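Local atomic coordinates of acetate CoA-transferase subunit beta (Escherichia coli DH5[alpha], PDB entry 5DBN), a protein that transfers coenzyme A from acetyl-CoA to acetoacetate and other short-chain fatty acids, activating them as CoA thioesters by way of a covalent enzyme-CoA intermediate. Residues D19-G24 and I41-E46; G26-V31 and A95-G100; N47-L52 and P60-A65. All blocks are in the same frame, centred on the assembly; numbering follows the deposited sequence.

Contact 1: residues D19-G24 and I41-E46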
loop_
_atom_site.group_PDB
_atom_site.type_symbol
_atom_site.label_atom_id
_atom_site.label_comp_id
_atom_site.label_asym_id
_atom_site.label_seq_id
_atom_site.Cartn_x
_atom_site.Cartn_y
_atom_site.Cartn_z
ATOM N N ASP B 19 23.402 -8.860 2.487
ATOM C CA ASP B 19 22.540 -8.028 3.324
ATOM C C ASP B 19 21.914 -6.862 2.564
ATOM O O ASP B 19 22.541 -6.271 1.685
ATOM C CB ASP B 19 23.330 -7.474 4.514
ATOM C CG ASP B 19 23.390 -8.435 5.685
ATOM O OD1 ASP B 19 23.004 -9.613 5.527
ATOM O OD2 ASP B 19 23.841 -8.006 6.768
ATOM N N ILE B 20 20.664 -6.556 2.903
ATOM C CA ILE B 20 20.018 -5.324 2.466
ATOM C C ILE B 20 20.298 -4.262 3.518
ATOM O O ILE B 20 19.872 -4.393 4.667
ATOM C CB ILE B 20 18.499 -5.495 2.273
ATOM C CG1 ILE B 20 18.204 -6.703 1.383
ATOM C CG2 ILE B 20 17.885 -4.231 1.684
ATOM C CD1 ILE B 20 18.835 -6.633 0.005
ATOM N N VAL B 21 21.019 -3.216 3.122
ATOM C CA VAL B 21 21.537 -2.232 4.070
ATOM C C VAL B 21 21.025 -0.822 3.784
ATOM O O VAL B 21 20.856 -0.438 2.628
ATOM C CB VAL B 21 23.083 -2.219 4.050
ATOM C CG1 VAL B 21 23.637 -1.209 5.055
ATOM C CG2 VAL B 21 23.629 -3.612 4.340
ATOM N N ASN B 22 20.780 -0.062 4.848
ATOM C CA ASN B 22 20.500 1.367 4.728
ATOM C C ASN B 22 21.533 2.210 5.469
ATOM O O ASN B 22 21.755 2.024 6.662
ATOM C CB ASN B 22 19.107 1.697 5.257
ATOM C CG ASN B 22 18.720 3.138 4.993
ATOM O OD1 ASN B 22 19.133 4.046 5.713
ATOM N ND2 ASN B 22 17.932 3.354 3.950
ATOM N N LEU B 23 22.144 3.147 4.751
ATOM C CA LEU B 23 23.158 4.033 5.317
ATOM C C LEU B 23 22.647 5.469 5.427
ATOM O O LEU B 23 22.333 6.107 4.419
ATOM C CB LEU B 23 24.426 4.002 4.464
ATOM C CG LEU B 23 25.138 2.655 4.320
ATOM C CD1 LEU B 23 26.347 2.806 3.410
ATOM C CD2 LEU B 23 25.546 2.086 5.678
ATOM N N GLY B 24 22.561 5.972 6.653
ATOM C CA GLY B 24 22.112 7.331 6.882
ATOM C C GLY B 24 23.134 8.331 6.385
ATOM O O GLY B 24 24.297 7.988 6.186
ATOM N N ILE B 41 26.684 -6.207 -0.716
ATOM C CA ILE B 41 25.425 -5.751 -0.144
ATOM C C ILE B 41 24.609 -4.984 -1.172
ATOM O O ILE B 41 25.123 -4.587 -2.218
ATOM C CB ILE B 41 25.658 -4.850 1.085
ATOM C CG1 ILE B 41 26.471 -3.610 0.696
ATOM C CG2 ILE B 41 26.362 -5.636 2.185
ATOM C CD1 ILE B 41 26.594 -2.583 1.802
ATOM N N THR B 42 23.335 -4.784 -0.859
ATOM C CA THR B 42 22.455 -3.966 -1.677
ATOM C C THR B 42 21.994 -2.784 -0.837
ATOM O O THR B 42 21.390 -2.963 0.220
ATOM C CB THR B 42 21.246 -4.767 -2.184
ATOM O OG1 THR B 42 21.702 -5.967 -2.820
ATOM C CG2 THR B 42 20.432 -3.948 -3.171
ATOM N N LEU B 43 22.292 -1.578 -1.306
ATOM C CA LEU B 43 21.943 -0.367 -0.574
ATOM C C LEU B 43 20.548 0.127 -0.940
ATOM O O LEU B 43 20.201 0.242 -2.117
ATOM C CB LEU B 43 22.977 0.730 -0.838
ATOM C CG LEU B 43 24.367 0.463 -0.261
ATOM C CD1 LEU B 43 25.340 1.527 -0.737
ATOM C CD2 LEU B 43 24.323 0.441 1.256
ATOM N N GLN B 44 19.762 0.423 0.091
ATOM C CA GLN B 44 18.403 0.922 -0.069
ATOM C C GLN B 44 18.381 2.424 0.187
ATOM O O GLN B 44 18.974 2.905 1.153
ATOM C CB GLN B 44 17.454 0.190 0.890
ATOM C CG GLN B 44 15.968 0.358 0.581
ATOM C CD GLN B 44 15.337 1.561 1.266
ATOM O OE1 GLN B 44 16.014 2.348 1.929
ATOM N NE2 GLN B 44 14.027 1.703 1.108
ATOM N N SER B 45 17.701 3.159 -0.688
ATOM C CA SER B 45 17.580 4.607 -0.556
ATOM C C SER B 45 16.135 4.961 -0.207
ATOM O O SER B 45 15.205 4.546 -0.901
ATOM C CB SER B 45 18.022 5.301 -1.848
ATOM O OG SER B 45 18.361 6.659 -1.618
ATOM N N GLU B 46 15.960 5.712 0.878
ATOM C CA GLU B 46 14.633 6.016 1.422
ATOM C C GLU B 46 13.695 6.630 0.387
ATOM O O GLU B 46 12.497 6.349 0.380
ATOM C CB GLU B 46 14.746 6.967 2.617
ATOM C CG GLU B 46 15.561 6.434 3.777
ATOM C CD GLU B 46 17.024 6.823 3.695
ATOM O OE1 GLU B 46 17.724 6.320 2.790
ATOM O OE2 GLU B 46 17.469 7.637 4.534
HETATM O O HOH W 1 21.294 3.448 2.016
#

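Contact 2: residues G26-V31 and A95-G100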
loop_
_atom_site.group_PDB
_atom_site.type_symbol
_atom_site.label_atom_id
_atom_site.label_comp_id
_atom_site.label_asym_id
_atom_site.label_seq_id
_atom_site.Cartn_x
_atom_site.Cartn_y
_atom_site.Cartn_z
ATOM N N GLY B 26 25.841 11.281 6.317
ATOM C CA GLY B 26 26.938 11.625 7.201
ATOM C C GLY B 26 27.993 10.539 7.257
ATOM O O GLY B 26 28.471 10.072 6.223
ATOM N N LEU B 27 28.340 10.126 8.472
ATOM C CA LEU B 27 29.397 9.141 8.690
ATOM C C LEU B 27 29.065 7.779 8.067
ATOM O O LEU B 27 29.918 7.186 7.408
ATOM C CB LEU B 27 29.666 8.985 10.193
ATOM C CG LEU B 27 30.957 8.281 10.628
ATOM C CD1 LEU B 27 31.330 8.727 12.031
ATOM C CD2 LEU B 27 30.837 6.765 10.581
ATOM N N PRO B 28 27.839 7.266 8.287
ATOM C CA PRO B 28 27.509 5.911 7.821
ATOM C C PRO B 28 27.765 5.670 6.330
ATOM O O PRO B 28 28.059 4.537 5.950
ATOM C CB PRO B 28 26.015 5.791 8.132
ATOM C CG PRO B 28 25.792 6.722 9.261
ATOM C CD PRO B 28 26.699 7.884 8.992
ATOM N N THR B 29 27.637 6.704 5.502
ATOM C CA THR B 29 27.853 6.553 4.063
ATOM C C THR B 29 29.267 6.056 3.772
ATOM O O THR B 29 29.511 5.418 2.748
ATOM C CB THR B 29 27.624 7.875 3.304
ATOM O OG1 THR B 29 28.550 8.867 3.767
ATOM C CG2 THR B 29 26.201 8.371 3.507
ATOM N N MET B 30 30.195 6.357 4.678
ATOM C CA MET B 30 31.587 5.942 4.529
ATOM C C MET B 30 31.741 4.427 4.634
ATOM O O MET B 30 32.733 3.868 4.165
ATOM C CB MET B 30 32.463 6.616 5.587
ATOM C CG MET B 30 32.669 8.101 5.366
ATOM S SD MET B 30 33.411 8.937 6.785
ATOM C CE MET B 30 35.029 8.172 6.831
ATOM N N VAL B 31 30.772 3.770 5.268
ATOM C CA VAL B 31 30.829 2.325 5.468
ATOM C C VAL B 31 30.915 1.594 4.131
ATOM O O VAL B 31 31.518 0.526 4.034
ATOM C CB VAL B 31 29.597 1.819 6.255
ATOM C CG1 VAL B 31 29.590 0.291 6.355
ATOM C CG2 VAL B 31 29.567 2.434 7.647
ATOM N N ALA B 95 20.034 -4.508 7.938
ATOM C CA ALA B 95 20.817 -3.634 8.802
ATOM C C ALA B 95 20.725 -2.179 8.374
ATOM O O ALA B 95 20.781 -1.870 7.188
ATOM C CB ALA B 95 22.266 -4.077 8.811
ATOM N N CYS B 96 20.571 -1.289 9.350
ATOM C CA CYS B 96 20.695 0.143 9.100
ATOM C C CYS B 96 21.836 0.688 9.940
ATOM O O CYS B 96 21.998 0.317 11.104
ATOM C CB CYS B 96 19.395 0.894 9.407
ATOM S SG CYS B 96 18.938 0.947 11.151
ATOM N N VAL B 97 22.640 1.547 9.326
ATOM C CA VAL B 97 23.726 2.223 10.017
ATOM C C VAL B 97 23.405 3.711 10.065
ATOM O O VAL B 97 23.322 4.366 9.025
ATOM C CB VAL B 97 25.083 1.994 9.323
ATOM C CG1 VAL B 97 26.209 2.579 10.159
ATOM C CG2 VAL B 97 25.317 0.504 9.079
ATOM N N LEU B 98 23.205 4.236 11.270
ATOM C CA LEU B 98 22.854 5.641 11.449
ATOM C C LEU B 98 23.816 6.344 12.391
ATOM O O LEU B 98 24.460 5.714 13.225
ATOM C CB LEU B 98 21.429 5.772 11.990
ATOM C CG LEU B 98 20.304 5.194 11.131
ATOM C CD1 LEU B 98 18.974 5.411 11.825
ATOM C CD2 LEU B 98 20.291 5.807 9.734
ATOM N N GLY B 99 23.900 7.663 12.256
ATOM C CA GLY B 99 24.672 8.472 13.175
ATOM C C GLY B 99 23.925 8.608 14.484
ATOM O O GLY B 99 22.816 8.089 14.633
ATOM N N GLY B 100 24.525 9.307 15.439
ATOM C CA GLY B 100 23.899 9.484 16.733
ATOM C C GLY B 100 24.368 10.718 17.471
ATOM O O GLY B 100 25.522 11.131 17.356
#

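Contact 3: residues N47-L52 and P60-A65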
loop_
_atom_site.group_PDB
_atom_site.type_symbol
_atom_site.label_atom_id
_atom_site.label_comp_id
_atom_site.label_asym_id
_atom_site.label_seq_id
_atom_site.Cartn_x
_atom_site.Cartn_y
_atom_site.Cartn_z
ATOM N N ASN B 47 14.246 7.476 -0.480
ATOM C CA ASN B 47 13.443 8.173 -1.480
ATOM C C ASN B 47 12.866 7.232 -2.541
ATOM O O ASN B 47 12.111 7.665 -3.412
ATOM C CB ASN B 47 14.266 9.290 -2.136
ATOM C CG ASN B 47 15.639 8.830 -2.576
ATOM O OD1 ASN B 47 16.214 7.911 -1.995
ATOM N ND2 ASN B 47 16.183 9.488 -3.594
ATOM N N GLY B 48 13.225 5.951 -2.467
ATOM C CA GLY B 48 12.474 4.910 -3.150
ATOM C C GLY B 48 13.188 4.096 -4.212
ATOM O O GLY B 48 12.716 4.016 -5.344
ATOM N N PHE B 49 14.313 3.481 -3.861
ATOM C CA PHE B 49 14.918 2.485 -4.743
ATOM C C PHE B 49 15.960 1.609 -4.051
ATOM O O PHE B 49 16.524 1.978 -3.020
ATOM C CB PHE B 49 15.536 3.163 -5.974
ATOM C CG PHE B 49 16.596 4.180 -5.661
ATOM C CD1 PHE B 49 16.257 5.497 -5.405
ATOM C CD2 PHE B 49 17.935 3.829 -5.669
ATOM C CE1 PHE B 49 17.230 6.439 -5.135
ATOM C CE2 PHE B 49 18.913 4.767 -5.402
ATOM C CZ PHE B 49 18.560 6.074 -5.136
ATOM N N LEU B 50 16.175 0.429 -4.627
ATOM C CA LEU B 50 17.196 -0.509 -4.173
ATOM C C LEU B 50 18.305 -0.611 -5.208
ATOM O O LEU B 50 18.049 -0.539 -6.412
ATOM C CB LEU B 50 16.587 -1.890 -3.920
ATOM C CG LEU B 50 15.792 -2.050 -2.624
ATOM C CD1 LEU B 50 14.890 -3.265 -2.698
ATOM C CD2 LEU B 50 16.740 -2.168 -1.446
ATOM N N GLY B 51 19.534 -0.788 -4.734
ATOM C CA GLY B 51 20.687 -0.891 -5.606
ATOM C C GLY B 51 21.400 0.439 -5.753
ATOM O O GLY B 51 21.908 0.764 -6.827
ATOM N N LEU B 52 21.449 1.205 -4.665
ATOM C CA LEU B 52 22.126 2.499 -4.662
ATOM C C LEU B 52 23.622 2.322 -4.876
ATOM O O LEU B 52 24.219 1.360 -4.392
ATOM C CB LEU B 52 21.873 3.238 -3.347
ATOM C CG LEU B 52 22.602 4.571 -3.155
ATOM C CD1 LEU B 52 22.149 5.600 -4.175
ATOM C CD2 LEU B 52 22.395 5.090 -1.746
ATOM N N PRO B 60 19.379 14.078 -13.375
ATOM C CA PRO B 60 18.594 14.985 -12.527
ATOM C C PRO B 60 17.568 14.279 -11.644
ATOM O O PRO B 60 17.311 14.739 -10.532
ATOM C CB PRO B 60 17.881 15.886 -13.542
ATOM C CG PRO B 60 18.695 15.808 -14.771
ATOM C CD PRO B 60 19.261 14.428 -14.802
ATOM N N ASP B 61 17.000 13.182 -12.133
ATOM C CA ASP B 61 15.949 12.469 -11.412
ATOM C C ASP B 61 16.492 11.349 -10.520
ATOM O O ASP B 61 15.728 10.506 -10.047
ATOM C CB ASP B 61 14.938 11.894 -12.411
ATOM C CG ASP B 61 14.217 12.977 -13.201
ATOM O OD1 ASP B 61 14.040 14.092 -12.665
ATOM O OD2 ASP B 61 13.832 12.717 -14.362
ATOM N N LEU B 62 17.802 11.348 -10.286
ATOM C CA LEU B 62 18.439 10.333 -9.445
ATOM C C LEU B 62 19.321 10.952 -8.367
ATOM O O LEU B 62 20.402 11.471 -8.654
ATOM C CB LEU B 62 19.269 9.373 -10.299
ATOM C CG LEU B 62 19.948 8.219 -9.552
ATOM C CD1 LEU B 62 18.942 7.394 -8.758
ATOM C CD2 LEU B 62 20.716 7.334 -10.525
ATOM N N VAL B 63 18.845 10.894 -7.126
ATOM C CA VAL B 63 19.567 11.446 -5.986
ATOM C C VAL B 63 19.439 10.521 -4.785
ATOM O O VAL B 63 18.600 9.619 -4.776
ATOM C CB VAL B 63 19.046 12.849 -5.605
ATOM C CG1 VAL B 63 19.273 13.829 -6.743
ATOM C CG2 VAL B 63 17.571 12.794 -5.229
ATOM N N ASN B 64 20.275 10.748 -3.775
ATOM C CA ASN B 64 20.191 9.985 -2.535
ATOM C C ASN B 64 19.188 10.621 -1.576
ATOM O O ASN B 64 18.526 11.599 -1.924
ATOM C CB ASN B 64 21.571 9.878 -1.873
ATOM C CG ASN B 64 22.226 11.232 -1.638
ATOM O OD1 ASN B 64 21.558 12.265 -1.571
ATOM N ND2 ASN B 64 23.548 11.226 -1.504
ATOM N N ALA B 65 19.079 10.068 -0.371
ATOM C CA ALA B 65 18.135 10.573 0.622
ATOM C C ALA B 65 18.483 12.001 1.045
ATOM O O ALA B 65 17.652 12.707 1.615
ATOM C CB ALA B 65 18.102 9.652 1.831
#

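Contact 1: residues D19-G24 and I41-E46
Ile20 and Val21 pair with Thr42 and Leu43 as neighbouring parallel strands, and the ladder of backbone hydrogen bonds between them is regular. Thr42 N donates to Asp19 O and Gln44 N to Val21 O; between these two, Val21 N donates to Thr42 O at 2.9 Å. The tight packing lies on the face that carries Val21 and Leu43. There CG2 of Val21 rests against CG2 of Ile41 at 4.0 Å. The CD2 methyl of Leu43 lies alongside Val21 CB and also touches Leu23 CD1 at 3.8 Å, so one branch serves two partners. On the other face Ile20 and Thr42 lie side by side, with Ile20 CD1 brushing the threonine CB; the Asp19 carboxylate, just ahead of the strand, turns back to a weak bond with Arg16 N.

The strands run 49° apart, and beyond Val21 they splay until direct pairing stops. A water takes over: it accepts from Leu23 N at 2.9 Å and donates to Gln44 O. Alongside it the Asn22 side chain spans the gap, its CG trans to the backbone N (chi1 -173°). Its ND2 lies 3.0 Å from Gln44 OE1, which it meets close to its own amide plane. The same nitrogen also donates to Glu46 OE1 at 3.2 Å, coming from above the carboxylate, 70° out of its plane. Two acceptors therefore fix the turn of the amide, while Gln44 NE2 is held by Ser84. Glu46, the predicted active-site residue, sits just past strand 42-45, at the C-terminal edge of the parallel part of a mixed alpha/beta sheet, where such folds usually carry functional groups, and this is consistent with the catalytic glutamate of the CoA-transferase family.

Contact 2: residues G26-V31 and A95-G100
Val97 turns its CG1 methyl trans to its own nitrogen (chi1 -173°), which carries it out from strand 95-98 to Pro28 CB, 3.8 Å away. Val31 takes the same rotamer: with CG1 trans to N (chi1 175°), CG2 is left beside the nitrogen and meets Val97 CG1 at 4.2 Å. The two valines cross at a slant, and a single methyl of the strand is touched by both Pro28 and Val31. Pro28 reaches further along the strand. Its ring lies against the backbone, CB 3.2 Å from Val97 O and CG 3.7 Å from Gly99 N, so part of the contact is ring carbon on peptide.

No hydrogen bond crosses here; the 26-31 segment is held in shape by its own bonds. Met30 N returns to Leu27 O and Val31 N to Pro28 O, giving short helical turns, and Thr29 OG1 donates to Gly26 O at 2.7 Å, closing the start of the turn. In the open alpha/beta sheet of the CoA-transferase fold, these turns belong to the connection that leaves strand 20-23 and comes back as strand 42-45, and here they pack against the face of the sheet on which Val97 lies. Helix 3-12 shares that covering, its Val11 also touching Val97, and Leu23 of the adjacent strand meets both valines.

Leu98 points the other way, away from the helical turns. Its side chain comes to about 6 Å, nearest atoms, from that of Glu46, the predicted active-site residue. Beyond it, Gly99 gives its carbonyl oxygen to Asn111 ND2.

Contact 3: residues N47-L52 and P60-A65
Asn47 and Phe49 both converge on one backbone oxygen, that of Val63. In Asn47 the CB points at the 60-65 segment, and chi1 of 48° tucks CG between the backbone N and the carbonyl carbon. From there the amide divides its work. OD1 accepts from the hydroxyl of Ser45, two residues back in the chain, while ND2 goes across and donates to Val63 O at 2.7 Å. The N-H...O angle is 151°, and the acceptor lies nearly in the asparagine's amide plane. Relative to the carbonyl of Val63, the donor stands 48° out of the plane.

Phe49 meets the same oxygen with its ring edge, CE1 lying 3.5 Å from Val63 O in the plane of the ring. One ring face is covered by Leu62, whose CD1 methyl sits 4.3 Å from the centroid of the Phe49 ring, a CH-pi contact; CD1 is also 3.9 Å from Phe49 CZ. Gly48 and Phe49 together face Ser45 in a G1 beta bulge, the glycine taking the positive phi that this bulge favours. A neighbouring subunit packs an aromatic side chain on Asn47, and a basic side chain of that subunit forms a salt bridge with Asp61, so the loop is part of a subunit interface.

Which end of the Asn47 amide is oxygen and which nitrogen is settled by its two bonds. The one to Ser45 bridges the residues on either side of Glu46 in the Ser-Glu-Asn-Gly signature; the one to Val63 ties that turn to the 60-65 loop, whose Ala65 touches the predicted active-site Glu46.

After helix 3-12 the chain enters strand 20-23, and contact 1 closes the loop from it to strand 42-45. The 26-31 turns lie within that loop but find their partner only at 95-100, so contacts 1 and 2 cross. Contact 3 opens directly after contact 1, closes the short 53-59 excursion, and falls wholly within the span of contact 2 without touching it. In space strand 20-23 is central: it has 42-45 on one flank and 95-98 on the other, with Asn22 probably hydrogen-bonded to Ala95 and Val97. Leu43 O, probably bonded to Gly51 N and Leu52 N, joins the main sheet to the 47-52 segment of contact 3.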